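Alpha-11 giardin (Giardia intestinalis, PDB 2II2) binds calcium as a member of the annexin family, probably docks on acidic phospholipids in its presence, and may support the parasite's cytoskeleton and its attachment to the gut lining. Local coordinates at residues A[97-102]-A[256-261]; A[138-143]-A[174-179]; A[207-212]-A[220-225]; A[235-240]-A[268-273]. All blocks are in the same frame, centred on the assembly; numbering follows the deposited sequence.

Contact 1. Residues A[97-102]-A[256-261]; sequences IHDVVL and AARITG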
loop_
_atom_site.group_PDB
_atom_site.type_symbol
_atom_site.label_atom_id
_atom_site.label_comp_id
_atom_site.label_asym_id
_atom_site.label_seq_id
_atom_site.Cartn_x
_atom_site.Cartn_y
_atom_site.Cartn_z
ATOM N N ILE A 97 1.461 0.327 -7.775
ATOM C CA ILE A 97 0.955 -0.977 -8.230
ATOM C C ILE A 97 1.323 -2.069 -7.225
ATOM O O ILE A 97 0.491 -2.908 -6.867
ATOM C CB ILE A 97 1.495 -1.336 -9.648
ATOM C CG1 ILE A 97 1.117 -0.247 -10.670
ATOM C CG2 ILE A 97 0.943 -2.686 -10.062
ATOM C CD1 ILE A 97 1.930 -0.309 -11.966
ATOM N N HIS A 98 2.563 -2.048 -6.763
ATOM C CA HIS A 98 3.027 -3.022 -5.801
ATOM C C HIS A 98 2.213 -2.991 -4.522
ATOM O O HIS A 98 1.826 -4.032 -3.980
ATOM C CB HIS A 98 4.500 -2.785 -5.467
ATOM C CG HIS A 98 5.430 -3.176 -6.560
ATOM N ND1 HIS A 98 6.745 -2.779 -6.565
ATOM C CD2 HIS A 98 5.242 -3.901 -7.687
ATOM C CE1 HIS A 98 7.329 -3.246 -7.654
ATOM N NE2 HIS A 98 6.444 -3.955 -8.338
ATOM N N ASP A 99 1.959 -1.790 -4.010
ATOM C CA ASP A 99 1.164 -1.681 -2.775
ATOM C C ASP A 99 -0.167 -2.436 -2.939
ATOM O O ASP A 99 -0.639 -3.174 -2.051
ATOM C CB ASP A 99 0.867 -0.214 -2.424
ATOM C CG ASP A 99 2.090 0.558 -1.972
ATOM O OD1 ASP A 99 3.134 -0.061 -1.718
ATOM O OD2 ASP A 99 2.035 1.808 -1.863
ATOM N N VAL A 100 -0.800 -2.234 -4.084
ATOM C CA VAL A 100 -2.081 -2.835 -4.357
ATOM C C VAL A 100 -2.042 -4.342 -4.547
ATOM O O VAL A 100 -2.890 -5.025 -3.988
ATOM C CB VAL A 100 -2.772 -2.169 -5.559
ATOM C CG1 VAL A 100 -3.992 -2.966 -6.016
ATOM C CG2 VAL A 100 -3.158 -0.746 -5.193
ATOM N N VAL A 101 -1.114 -4.842 -5.372
ATOM C CA VAL A 101 -1.148 -6.252 -5.733
ATOM C C VAL A 101 -0.314 -7.139 -4.835
ATOM O O VAL A 101 -0.579 -8.348 -4.778
ATOM C CB VAL A 101 -0.796 -6.519 -7.239
ATOM C CG1 VAL A 101 -1.715 -5.664 -8.153
ATOM C CG2 VAL A 101 0.674 -6.295 -7.564
ATOM N N LEU A 102 0.687 -6.581 -4.157
ATOM C CA LEU A 102 1.515 -7.387 -3.267
ATOM C C LEU A 102 0.894 -7.537 -1.881
ATOM O O LEU A 102 1.085 -8.550 -1.225
ATOM C CB LEU A 102 2.935 -6.819 -3.167
ATOM C CG LEU A 102 3.732 -6.732 -4.486
ATOM C CD1 LEU A 102 5.106 -6.253 -4.201
ATOM C CD2 LEU A 102 3.796 -8.072 -5.223
ATOM N N ALA A 256 2.723 7.880 1.854
ATOM C CA ALA A 256 2.128 7.697 3.162
ATOM C C ALA A 256 0.598 7.816 3.095
ATOM O O ALA A 256 -0.115 7.103 3.792
ATOM C CB ALA A 256 2.716 8.671 4.144
ATOM N N ALA A 257 0.104 8.754 2.276
ATOM C CA ALA A 257 -1.333 8.932 2.106
ATOM C C ALA A 257 -1.966 7.665 1.529
ATOM O O ALA A 257 -3.015 7.213 2.002
ATOM C CB ALA A 257 -1.619 10.137 1.227
ATOM N N ARG A 258 -1.339 7.087 0.505
ATOM C CA ARG A 258 -1.892 5.884 -0.107
ATOM C C ARG A 258 -1.888 4.679 0.826
ATOM O O ARG A 258 -2.892 3.973 0.945
ATOM C CB ARG A 258 -1.126 5.579 -1.379
ATOM C CG ARG A 258 -1.552 4.303 -2.049
ATOM C CD ARG A 258 -0.763 3.990 -3.315
ATOM N NE ARG A 258 0.661 3.781 -3.076
ATOM C CZ ARG A 258 1.632 4.580 -3.495
ATOM N NH1 ARG A 258 1.384 5.737 -4.122
ATOM N NH2 ARG A 258 2.875 4.220 -3.260
ATOM N N ILE A 259 -0.737 4.440 1.456
ATOM C CA ILE A 259 -0.588 3.322 2.376
ATOM C C ILE A 259 -1.605 3.445 3.513
ATOM O O ILE A 259 -2.264 2.459 3.888
ATOM C CB ILE A 259 0.852 3.262 2.888
ATOM C CG1 ILE A 259 1.808 2.958 1.742
ATOM C CG2 ILE A 259 0.973 2.240 4.011
ATOM C CD1 ILE A 259 3.248 3.378 2.005
ATOM N N THR A 260 -1.728 4.644 4.078
ATOM C CA THR A 260 -2.705 4.863 5.135
ATOM C C THR A 260 -4.132 4.640 4.644
ATOM O O THR A 260 -4.913 3.946 5.272
ATOM C CB THR A 260 -2.560 6.314 5.660
ATOM O OG1 THR A 260 -1.248 6.495 6.206
ATOM C CG2 THR A 260 -3.567 6.626 6.713
ATOM N N GLY A 261 -4.481 5.262 3.517
ATOM C CA GLY A 261 -5.834 5.146 3.006
ATOM C C GLY A 261 -6.240 3.712 2.721
ATOM O O GLY A 261 -7.370 3.300 3.018
#
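Asp99 and Arg258 join the two helices through a salt bridge in which a single oxygen does all the accepting across the contact. The guanidinium comes side-on: NE donates to Asp99 OD2 at 2.7 Å with an N-H...O angle of 156°, and NH2 reaches the same OD2 at 2.9 Å along a more bent path. Seen from the arginine, OD2 lies almost in the guanidinium plane; seen from the aspartate, NE arrives on the anti side of OD2 and NH2 from above the carboxylate, consistent with the 37° between the two planes. Arg258 is extended through chi1 and chi2, and a bend at chi3 (63°) turns its guanidinium edge to the acid. The second oxygen, Asp99 OD1, is taken by Arg220, so both oxygens of this buried carboxylate have a cationic partner, and the acid probably stays ionised between the two arginines. Ile259 CG1 packs 3.8 Å from Asp99 OD2. One turn of helix is also reinforced: Thr260 OG1 donates to Ala256 O at 2.7 Å, opposite in face to the backbone bond from Thr260 N, and takes a bond from Trp306 NE1. A charged centre of this sort is consistent with the hydrophilic central channel of annexins. Around it, Val100 and Arg258 pack on helix 76-89, Ile97 and His98 on helix 137-147, Ile259 on helix 232-244, and Thr260 on helix 298-306.

Contact 2. Residues A[138-143]-A[174-179]; sequences ASYLCH and DHEAVV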
loop_
_atom_site.group_PDB
_atom_site.type_symbol
_atom_site.label_atom_id
_atom_site.label_comp_id
_atom_site.label_asym_id
_atom_site.label_seq_id
_atom_site.Cartn_x
_atom_site.Cartn_y
_atom_site.Cartn_z
ATOM N N ALA A 138 10.680 -5.435 -10.536
ATOM C CA ALA A 138 9.427 -4.701 -10.335
ATOM C C ALA A 138 8.321 -5.163 -11.275
ATOM O O ALA A 138 7.179 -5.352 -10.857
ATOM C CB ALA A 138 9.643 -3.216 -10.491
ATOM N N SER A 139 8.685 -5.366 -12.537
ATOM C CA SER A 139 7.711 -5.848 -13.518
ATOM C C SER A 139 7.245 -7.275 -13.266
ATOM O O SER A 139 6.037 -7.559 -13.337
ATOM C CB SER A 139 8.231 -5.683 -14.935
ATOM O OG SER A 139 9.391 -6.465 -15.193
ATOM N N TYR A 140 8.187 -8.167 -12.964
ATOM C CA TYR A 140 7.824 -9.521 -12.614
ATOM C C TYR A 140 6.924 -9.571 -11.391
ATOM O O TYR A 140 6.009 -10.385 -11.334
ATOM C CB TYR A 140 9.042 -10.437 -12.410
ATOM C CG TYR A 140 9.585 -10.925 -13.714
ATOM C CD1 TYR A 140 10.680 -10.313 -14.309
ATOM C CD2 TYR A 140 8.981 -11.982 -14.375
ATOM C CE1 TYR A 140 11.171 -10.739 -15.542
ATOM C CE2 TYR A 140 9.467 -12.424 -15.622
ATOM C CZ TYR A 140 10.562 -11.791 -16.183
ATOM O OH TYR A 140 11.030 -12.215 -17.408
ATOM N N LEU A 141 7.154 -8.719 -10.390
ATOM C CA LEU A 141 6.288 -8.705 -9.203
ATOM C C LEU A 141 4.855 -8.417 -9.609
ATOM O O LEU A 141 3.933 -9.044 -9.083
ATOM C CB LEU A 141 6.774 -7.661 -8.211
ATOM C CG LEU A 141 7.983 -8.079 -7.374
ATOM C CD1 LEU A 141 8.708 -6.850 -6.819
ATOM C CD2 LEU A 141 7.526 -9.017 -6.250
ATOM N N CYS A 142 4.672 -7.463 -10.529
ATOM C CA CYS A 142 3.310 -7.097 -10.935
ATOM C C CYS A 142 2.582 -8.293 -11.544
ATOM O O CYS A 142 1.457 -8.653 -11.144
ATOM C CB CYS A 142 3.288 -5.940 -11.918
ATOM S SG CYS A 142 3.875 -4.384 -11.202
ATOM N N HIS A 143 3.223 -8.914 -12.529
ATOM C CA HIS A 143 2.589 -10.009 -13.256
ATOM C C HIS A 143 2.399 -11.250 -12.380
ATOM O O HIS A 143 1.332 -11.876 -12.362
ATOM C CB HIS A 143 3.428 -10.405 -14.472
ATOM C CG HIS A 143 3.366 -9.430 -15.604
ATOM N ND1 HIS A 143 2.737 -9.730 -16.794
ATOM C CD2 HIS A 143 3.885 -8.186 -15.748
ATOM C CE1 HIS A 143 2.886 -8.710 -17.626
ATOM N NE2 HIS A 143 3.581 -7.762 -17.021
ATOM N N ASP A 174 18.863 -13.574 -11.037
ATOM C CA ASP A 174 17.781 -14.050 -11.907
ATOM C C ASP A 174 16.506 -13.468 -11.302
ATOM O O ASP A 174 15.938 -14.032 -10.367
ATOM C CB ASP A 174 17.765 -15.581 -11.921
ATOM C CG ASP A 174 16.658 -16.178 -12.778
ATOM O OD1 ASP A 174 15.698 -15.470 -13.114
ATOM O OD2 ASP A 174 16.759 -17.391 -13.117
ATOM N N HIS A 175 16.094 -12.311 -11.806
ATOM C CA HIS A 175 14.975 -11.593 -11.185
ATOM C C HIS A 175 13.703 -12.421 -11.139
ATOM O O HIS A 175 12.996 -12.451 -10.129
ATOM C CB HIS A 175 14.730 -10.252 -11.881
ATOM C CG HIS A 175 15.967 -9.438 -11.991
ATOM N ND1 HIS A 175 16.650 -8.980 -10.887
ATOM C CD2 HIS A 175 16.703 -9.074 -13.069
ATOM C CE1 HIS A 175 17.739 -8.340 -11.278
ATOM N NE2 HIS A 175 17.789 -8.375 -12.598
ATOM N N GLU A 176 13.410 -13.092 -12.251
ATOM C CA GLU A 176 12.201 -13.901 -12.315
ATOM C C GLU A 176 12.231 -15.015 -11.268
ATOM O O GLU A 176 11.245 -15.228 -10.574
ATOM C CB GLU A 176 12.001 -14.490 -13.700
ATOM C CG GLU A 176 10.801 -15.410 -13.780
ATOM C CD GLU A 176 10.510 -15.914 -15.184
ATOM O OE1 GLU A 176 11.248 -15.567 -16.127
ATOM O OE2 GLU A 176 9.541 -16.684 -15.320
ATOM N N ALA A 177 13.370 -15.689 -11.127
ATOM C CA ALA A 177 13.473 -16.784 -10.156
ATOM C C ALA A 177 13.265 -16.258 -8.728
ATOM O O ALA A 177 12.636 -16.923 -7.902
ATOM C CB ALA A 177 14.807 -17.519 -10.293
ATOM N N VAL A 178 13.823 -15.078 -8.421
ATOM C CA VAL A 178 13.683 -14.528 -7.078
ATOM C C VAL A 178 12.236 -14.169 -6.800
ATOM O O VAL A 178 11.707 -14.517 -5.751
ATOM C CB VAL A 178 14.608 -13.303 -6.896
ATOM C CG1 VAL A 178 14.286 -12.573 -5.585
ATOM C CG2 VAL A 178 16.056 -13.743 -6.918
ATOM N N VAL A 179 11.603 -13.472 -7.739
ATOM C CA VAL A 179 10.230 -13.068 -7.570
ATOM C C VAL A 179 9.346 -14.312 -7.449
ATOM O O VAL A 179 8.480 -14.391 -6.560
ATOM C CB VAL A 179 9.767 -12.171 -8.736
ATOM C CG1 VAL A 179 8.267 -11.944 -8.640
ATOM C CG2 VAL A 179 10.494 -10.857 -8.679
#
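Asp174 OD1 accepts Ala177 N at 3.1 Å, an N-cap bond that starts the helix carrying Glu176 and Val179 onto Tyr140 and Leu141. In the all-helical annexin fold this joins helix 137-147 to helix 175-184, whose axes come within 9.2 Å at a signed crossing angle of -44°, without a hydrogen bond between the two segments. Contact is instead made by a CH-pi contact and by methyl groups. Glu176 CB stands over one face of the Tyr140 ring, 3.9 Å from its centroid and only 14° off the normal, which meets the criterion for a CH-pi contact. With CG anti to the backbone N (chi1 176°) and an extended chain beyond, the glutamate runs on along the CD2-CE2 side of the ring, its carboxylate nearly parallel to it. The charge is paired elsewhere, by OE2 with Arg180. On the buried side Val179 touches both Tyr140 and Leu141; Leu222 of helix 216-230 packs there on Val179, and Ala225 on Leu141. Val179 CG2 lies 4.0 Å from Tyr140 CB, while Val179 CG1 rests 3.8 Å from the backbone Leu141 N and 3.9 Å from Leu141 CD2.

Contact 3. Residues A[207-212]-A[220-225]; sequences EAIETR and RGLCIA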
loop_
_atom_site.group_PDB
_atom_site.type_symbol
_atom_site.label_atom_id
_atom_site.label_comp_id
_atom_site.label_asym_id
_atom_site.label_seq_id
_atom_site.Cartn_x
_atom_site.Cartn_y
_atom_site.Cartn_z
ATOM N N GLU A 207 18.098 -6.537 4.002
ATOM C CA GLU A 207 19.395 -5.927 3.769
ATOM C C GLU A 207 19.995 -6.416 2.456
ATOM O O GLU A 207 20.541 -5.634 1.676
ATOM C CB GLU A 207 20.384 -6.174 4.916
ATOM C CG GLU A 207 21.701 -5.404 4.680
ATOM C CD GLU A 207 22.802 -5.727 5.670
ATOM O OE1 GLU A 207 22.510 -5.815 6.879
ATOM O OE2 GLU A 207 23.978 -5.817 5.233
ATOM N N ALA A 208 19.900 -7.727 2.236
ATOM C CA ALA A 208 20.435 -8.314 1.006
ATOM C C ALA A 208 19.738 -7.735 -0.235
ATOM O O ALA A 208 20.399 -7.408 -1.215
ATOM C CB ALA A 208 20.352 -9.805 1.061
ATOM N N ILE A 209 18.413 -7.612 -0.181
ATOM C CA ILE A 209 17.698 -6.982 -1.296
ATOM C C ILE A 209 18.142 -5.530 -1.518
ATOM O O ILE A 209 18.375 -5.114 -2.640
ATOM C CB ILE A 209 16.181 -7.043 -1.050
ATOM C CG1 ILE A 209 15.667 -8.480 -1.108
ATOM C CG2 ILE A 209 15.419 -6.202 -2.051
ATOM C CD1 ILE A 209 14.236 -8.645 -0.574
ATOM N N GLU A 210 18.182 -4.756 -0.440
ATOM C CA GLU A 210 18.435 -3.335 -0.575
ATOM C C GLU A 210 19.867 -3.062 -1.021
ATOM O O GLU A 210 20.113 -2.075 -1.715
ATOM C CB GLU A 210 18.037 -2.611 0.711
ATOM C CG GLU A 210 16.526 -2.548 0.890
ATOM C CD GLU A 210 16.064 -1.891 2.165
ATOM O OE1 GLU A 210 16.848 -1.795 3.124
ATOM O OE2 GLU A 210 14.882 -1.451 2.220
ATOM N N THR A 211 20.783 -3.965 -0.680
ATOM C CA THR A 211 22.153 -3.841 -1.172
ATOM C C THR A 211 22.245 -4.167 -2.658
ATOM O O THR A 211 22.963 -3.479 -3.416
ATOM C CB THR A 211 23.122 -4.732 -0.364
ATOM O OG1 THR A 211 23.198 -4.199 0.968
ATOM C CG2 THR A 211 24.538 -4.806 -0.995
ATOM N N ARG A 212 21.518 -5.201 -3.077
ATOM C CA ARG A 212 21.612 -5.678 -4.457
ATOM C C ARG A 212 20.912 -4.760 -5.453
ATOM O O ARG A 212 21.403 -4.538 -6.543
ATOM C CB ARG A 212 20.994 -7.068 -4.585
ATOM C CG ARG A 212 20.828 -7.516 -6.025
ATOM C CD ARG A 212 22.147 -7.679 -6.752
ATOM N NE ARG A 212 22.696 -8.970 -6.396
ATOM C CZ ARG A 212 23.720 -9.562 -7.009
ATOM N NH1 ARG A 212 24.334 -8.965 -8.027
ATOM N NH2 ARG A 212 24.094 -10.779 -6.596
ATOM N N ARG A 220 12.275 -1.906 -3.067
ATOM C CA ARG A 220 11.102 -1.738 -2.233
ATOM C C ARG A 220 10.062 -2.815 -2.519
ATOM O O ARG A 220 9.467 -3.402 -1.595
ATOM C CB ARG A 220 10.496 -0.357 -2.469
ATOM C CG ARG A 220 9.202 -0.050 -1.726
ATOM C CD ARG A 220 8.659 1.239 -2.256
ATOM N NE ARG A 220 7.425 1.719 -1.637
ATOM C CZ ARG A 220 6.209 1.272 -1.951
ATOM N NH1 ARG A 220 6.029 0.322 -2.890
ATOM N NH2 ARG A 220 5.139 1.763 -1.342
ATOM N N GLY A 221 9.825 -3.088 -3.800
ATOM C CA GLY A 221 8.791 -4.074 -4.139
ATOM C C GLY A 221 9.145 -5.486 -3.657
ATOM O O GLY A 221 8.294 -6.230 -3.141
ATOM N N LEU A 222 10.410 -5.862 -3.848
ATOM C CA LEU A 222 10.844 -7.168 -3.367
ATOM C C LEU A 222 10.743 -7.248 -1.862
ATOM O O LEU A 222 10.347 -8.264 -1.320
ATOM C CB LEU A 222 12.294 -7.456 -3.811
ATOM C CG LEU A 222 12.446 -7.828 -5.277
ATOM C CD1 LEU A 222 13.897 -7.727 -5.647
ATOM C CD2 LEU A 222 11.902 -9.265 -5.537
ATOM N N CYS A 223 11.108 -6.173 -1.157
ATOM C CA CYS A 223 10.982 -6.199 0.300
ATOM C C CYS A 223 9.521 -6.303 0.747
ATOM O O CYS A 223 9.234 -6.920 1.761
ATOM C CB CYS A 223 11.627 -4.970 0.929
ATOM S SG CYS A 223 13.421 -4.983 0.924
ATOM N N ILE A 224 8.607 -5.658 0.026
ATOM C CA ILE A 224 7.200 -5.748 0.371
ATOM C C ILE A 224 6.710 -7.201 0.230
ATOM O O ILE A 224 5.992 -7.747 1.100
ATOM C CB ILE A 224 6.348 -4.766 -0.451
ATOM C CG1 ILE A 224 6.592 -3.342 0.040
ATOM C CG2 ILE A 224 4.872 -5.116 -0.372
ATOM C CD1 ILE A 224 6.026 -2.261 -0.858
ATOM N N ALA A 225 7.053 -7.821 -0.899
ATOM C CA ALA A 225 6.626 -9.208 -1.122
ATOM C C ALA A 225 7.211 -10.157 -0.075
ATOM O O ALA A 225 6.518 -11.038 0.464
ATOM C CB ALA A 225 6.964 -9.659 -2.514
#
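A helix-turn-helix hairpin brings Ile209 against Leu222 and Cys223: helices 205-212 and 216-230 follow one another after a short connection and run antiparallel, their axes 9.3 Å apart with 166° between directions. The centre of the contact is one methyl group. Ile209 CG2, placed anti to the backbone N, reaches Leu222 CB at 3.8 Å and Cys223 SG at the same 3.8 Å, so that it touches two successive residues of the facing helix. Ile209 CD1 follows along the leucine, 4.0 Å from Leu222 CB, and the two side chains pass each other at a slant. Antiparallel helix-loop-helix pairs of this kind occur in the five-helix repeats of annexins, and here the pair is closed by apolar atoms and sulfur, with no hydrogen bond between the segments. On one flank Glu210 lays its methylene chain by the thiol, with CG 3.9 Å from Cys223 SG. Its chain is extended beyond CG (chi2 178°), which carries the carboxylate past the cysteine to Tyr238, where Glu210 OE2 and Tyr238 OH are hydrogen-bonded. A sulfate, probably from the crystallisation liquor, lies about 4 Å from the Glu210 side chain. Leu222 also packs on Val178 and Val179 of helix 175-184, and Cys223 on the Tyr238 side chain of helix 232-244.

Contact 4. Residues A[235-240]-A[268-273]; sequences AVAYAF and KFAWVH
Ala237 and Ala270 approach so closely that their CA atoms are 4.9 Å apart, and two alanines leave room for little else between the backbones. Ala237 CB is the focus of the tight part: it lies 3.4 Å from Ala270 O and 3.7 Å from His273 CB, and so rests against the first turn of the short helix 270-274. The methyls themselves are less intimate, with Ala237 CB 4.4 Å from Ala270 CB. Val236 completes this side; its CG1, anti to the backbone N (chi1 174°), meets Ala270 CB at 3.9 Å. His273 marks the boundary with solvent: its CB packs inward, and with CG anti to the carbonyl carbon (chi1 -59°) this methylene, not the ring, makes the nearest approach to helix 232-244, while the residue as a whole is partly exposed. No hydrogen bond links the segments, so the contact, within the annexin domain, rests on van der Waals packing between helix 232-244 and the start of helix 270-274. The outer side is different. Lys268, Phe269, Trp271 and Val272 are exposed and also touch crystal neighbours. They pack among themselves: Lys268 CG sits over the centre of the Phe269 ring, Trp271 CE2 meets the edge of that ring, and Val272 CG2 lies 3.6 Å above the Trp271 plane, toward its rim. The helix here is only weakly bonded. Behind the tight side, Val236 also packs on Ile259 and Phe263 of helix 249-263, Ala235 and Tyr238 on helix 216-230, and Phe240 on helix 280-287.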
loop_
_atom_site.group_PDB
_atom_site.type_symbol
_atom_site.label_atom_id
_atom_site.label_comp_id
_atom_site.label_asym_id
_atom_site.label_seq_id
_atom_site.Cartn_x
_atom_site.Cartn_y
_atom_site.Cartn_z
ATOM N N ALA A 235 4.493 -6.068 5.856
ATOM C CA ALA A 235 4.682 -5.462 4.546
ATOM C C ALA A 235 4.203 -4.008 4.574
ATOM O O ALA A 235 4.871 -3.143 4.011
ATOM C CB ALA A 235 3.921 -6.226 3.483
ATOM N N VAL A 236 3.054 -3.779 5.220
ATOM C CA VAL A 236 2.534 -2.429 5.324
ATOM C C VAL A 236 3.484 -1.547 6.138
ATOM O O VAL A 236 3.776 -0.418 5.755
ATOM C CB VAL A 236 1.124 -2.436 5.932
ATOM C CG1 VAL A 236 0.612 -1.009 6.179
ATOM C CG2 VAL A 236 0.156 -3.175 5.039
ATOM N N ALA A 237 3.977 -2.070 7.264
ATOM C CA ALA A 237 4.939 -1.315 8.075
ATOM C C ALA A 237 6.183 -0.962 7.263
ATOM O O ALA A 237 6.670 0.174 7.351
ATOM C CB ALA A 237 5.338 -2.111 9.289
ATOM N N TYR A 238 6.738 -1.914 6.510
ATOM C CA TYR A 238 7.925 -1.634 5.682
ATOM C C TYR A 238 7.617 -0.542 4.656
ATOM O O TYR A 238 8.408 0.383 4.479
ATOM C CB TYR A 238 8.395 -2.929 4.991
ATOM C CG TYR A 238 9.492 -2.610 4.009
ATOM C CD1 TYR A 238 10.816 -2.513 4.411
ATOM C CD2 TYR A 238 9.197 -2.358 2.672
ATOM C CE1 TYR A 238 11.794 -2.160 3.505
ATOM C CE2 TYR A 238 10.152 -1.990 1.763
ATOM C CZ TYR A 238 11.454 -1.895 2.160
ATOM O OH TYR A 238 12.396 -1.520 1.229
ATOM N N ALA A 239 6.475 -0.646 3.986
ATOM C CA ALA A 239 6.106 0.330 2.979
ATOM C C ALA A 239 5.988 1.718 3.614
ATOM O O ALA A 239 6.429 2.728 3.040
ATOM C CB ALA A 239 4.831 -0.062 2.297
ATOM N N PHE A 240 5.417 1.777 4.807
ATOM C CA PHE A 240 5.263 3.041 5.514
ATOM C C PHE A 240 6.625 3.628 5.875
ATOM O O PHE A 240 6.874 4.828 5.695
ATOM C CB PHE A 240 4.331 2.882 6.746
ATOM C CG PHE A 240 3.823 4.201 7.249
ATOM C CD1 PHE A 240 2.713 4.794 6.659
ATOM C CD2 PHE A 240 4.477 4.872 8.265
ATOM C CE1 PHE A 240 2.270 6.031 7.053
ATOM C CE2 PHE A 240 4.023 6.109 8.695
ATOM C CZ PHE A 240 2.900 6.690 8.089
ATOM N N LYS A 268 -4.323 -2.830 10.608
ATOM C CA LYS A 268 -4.295 -1.933 11.752
ATOM C C LYS A 268 -3.109 -2.116 12.677
ATOM O O LYS A 268 -2.729 -1.164 13.346
ATOM C CB LYS A 268 -5.603 -2.033 12.551
ATOM C CG LYS A 268 -5.855 -3.426 13.132
ATOM C CD LYS A 268 -7.152 -3.492 13.892
ATOM C CE LYS A 268 -7.498 -4.933 14.337
ATOM N NZ LYS A 268 -8.705 -5.019 15.244
ATOM N N PHE A 269 -2.529 -3.324 12.735
ATOM C CA PHE A 269 -1.357 -3.551 13.578
ATOM C C PHE A 269 -0.024 -3.330 12.902
ATOM O O PHE A 269 0.995 -3.787 13.415
ATOM C CB PHE A 269 -1.397 -4.936 14.238
ATOM C CG PHE A 269 -2.576 -5.129 15.144
ATOM C CD1 PHE A 269 -3.474 -6.153 14.925
ATOM C CD2 PHE A 269 -2.785 -4.269 16.222
ATOM C CE1 PHE A 269 -4.568 -6.333 15.773
ATOM C CE2 PHE A 269 -3.873 -4.458 17.076
ATOM C CZ PHE A 269 -4.773 -5.466 16.829
ATOM N N ALA A 270 -0.018 -2.601 11.783
ATOM C CA ALA A 270 1.267 -2.242 11.192
ATOM C C ALA A 270 2.229 -1.628 12.213
ATOM O O ALA A 270 3.431 -1.808 12.115
ATOM C CB ALA A 270 1.097 -1.269 10.023
ATOM N N TRP A 271 1.702 -0.875 13.180
ATOM C CA TRP A 271 2.559 -0.221 14.197
ATOM C C TRP A 271 3.380 -1.217 15.012
ATOM O O TRP A 271 4.457 -0.885 15.496
ATOM C CB TRP A 271 1.732 0.686 15.123
ATOM C CG TRP A 271 0.584 0.046 15.794
ATOM C CD1 TRP A 271 -0.724 0.126 15.421
ATOM C CD2 TRP A 271 0.619 -0.669 17.027
ATOM N NE1 TRP A 271 -1.508 -0.547 16.328
ATOM C CE2 TRP A 271 -0.706 -1.057 17.319
ATOM C CE3 TRP A 271 1.650 -1.062 17.897
ATOM C CZ2 TRP A 271 -1.047 -1.800 18.479
ATOM C CZ3 TRP A 271 1.326 -1.794 19.027
ATOM C CH2 TRP A 271 -0.011 -2.173 19.300
ATOM N N VAL A 272 2.873 -2.433 15.168
ATOM C CA VAL A 272 3.617 -3.496 15.876
ATOM C C VAL A 272 4.933 -3.766 15.166
ATOM O O VAL A 272 5.989 -3.842 15.781
ATOM C CB VAL A 272 2.779 -4.817 15.938
ATOM C CG1 VAL A 272 3.594 -5.960 16.549
ATOM C CG2 VAL A 272 1.481 -4.615 16.736
ATOM N N HIS A 273 4.844 -3.967 13.855
ATOM C CA HIS A 273 6.007 -4.271 13.052
ATOM C C HIS A 273 6.861 -3.068 12.787
ATOM O O HIS A 273 8.046 -3.206 12.510
ATOM C CB HIS A 273 5.591 -4.874 11.732
ATOM C CG HIS A 273 4.808 -6.118 11.895
ATOM N ND1 HIS A 273 5.394 -7.322 12.203
ATOM C CD2 HIS A 273 3.479 -6.347 11.815
ATOM C CE1 HIS A 273 4.456 -8.248 12.280
ATOM N NE2 HIS A 273 3.287 -7.689 12.038
#

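Contact 1 lies about 2 Å from the centre of the chain and is the only one of the four closed by ionic bonds; contacts 2, 3 and 4, centred about 18, 16 and 10 Å out, rest mainly on van der Waals and CH-pi packing. Charge thus bridges the helices at the deepest of the four, while contact 2, the outermost, is only partly buried. No helix serves two contacts; neighbouring contacts are joined by side chains reaching from one helix pair to the next. A probable hydrogen bond from His98 NE2 to Ala138 O ties contact 1 to contact 2. Contacts 1, 3 and 4 all touch one another, but contacts 2 and 4 do not.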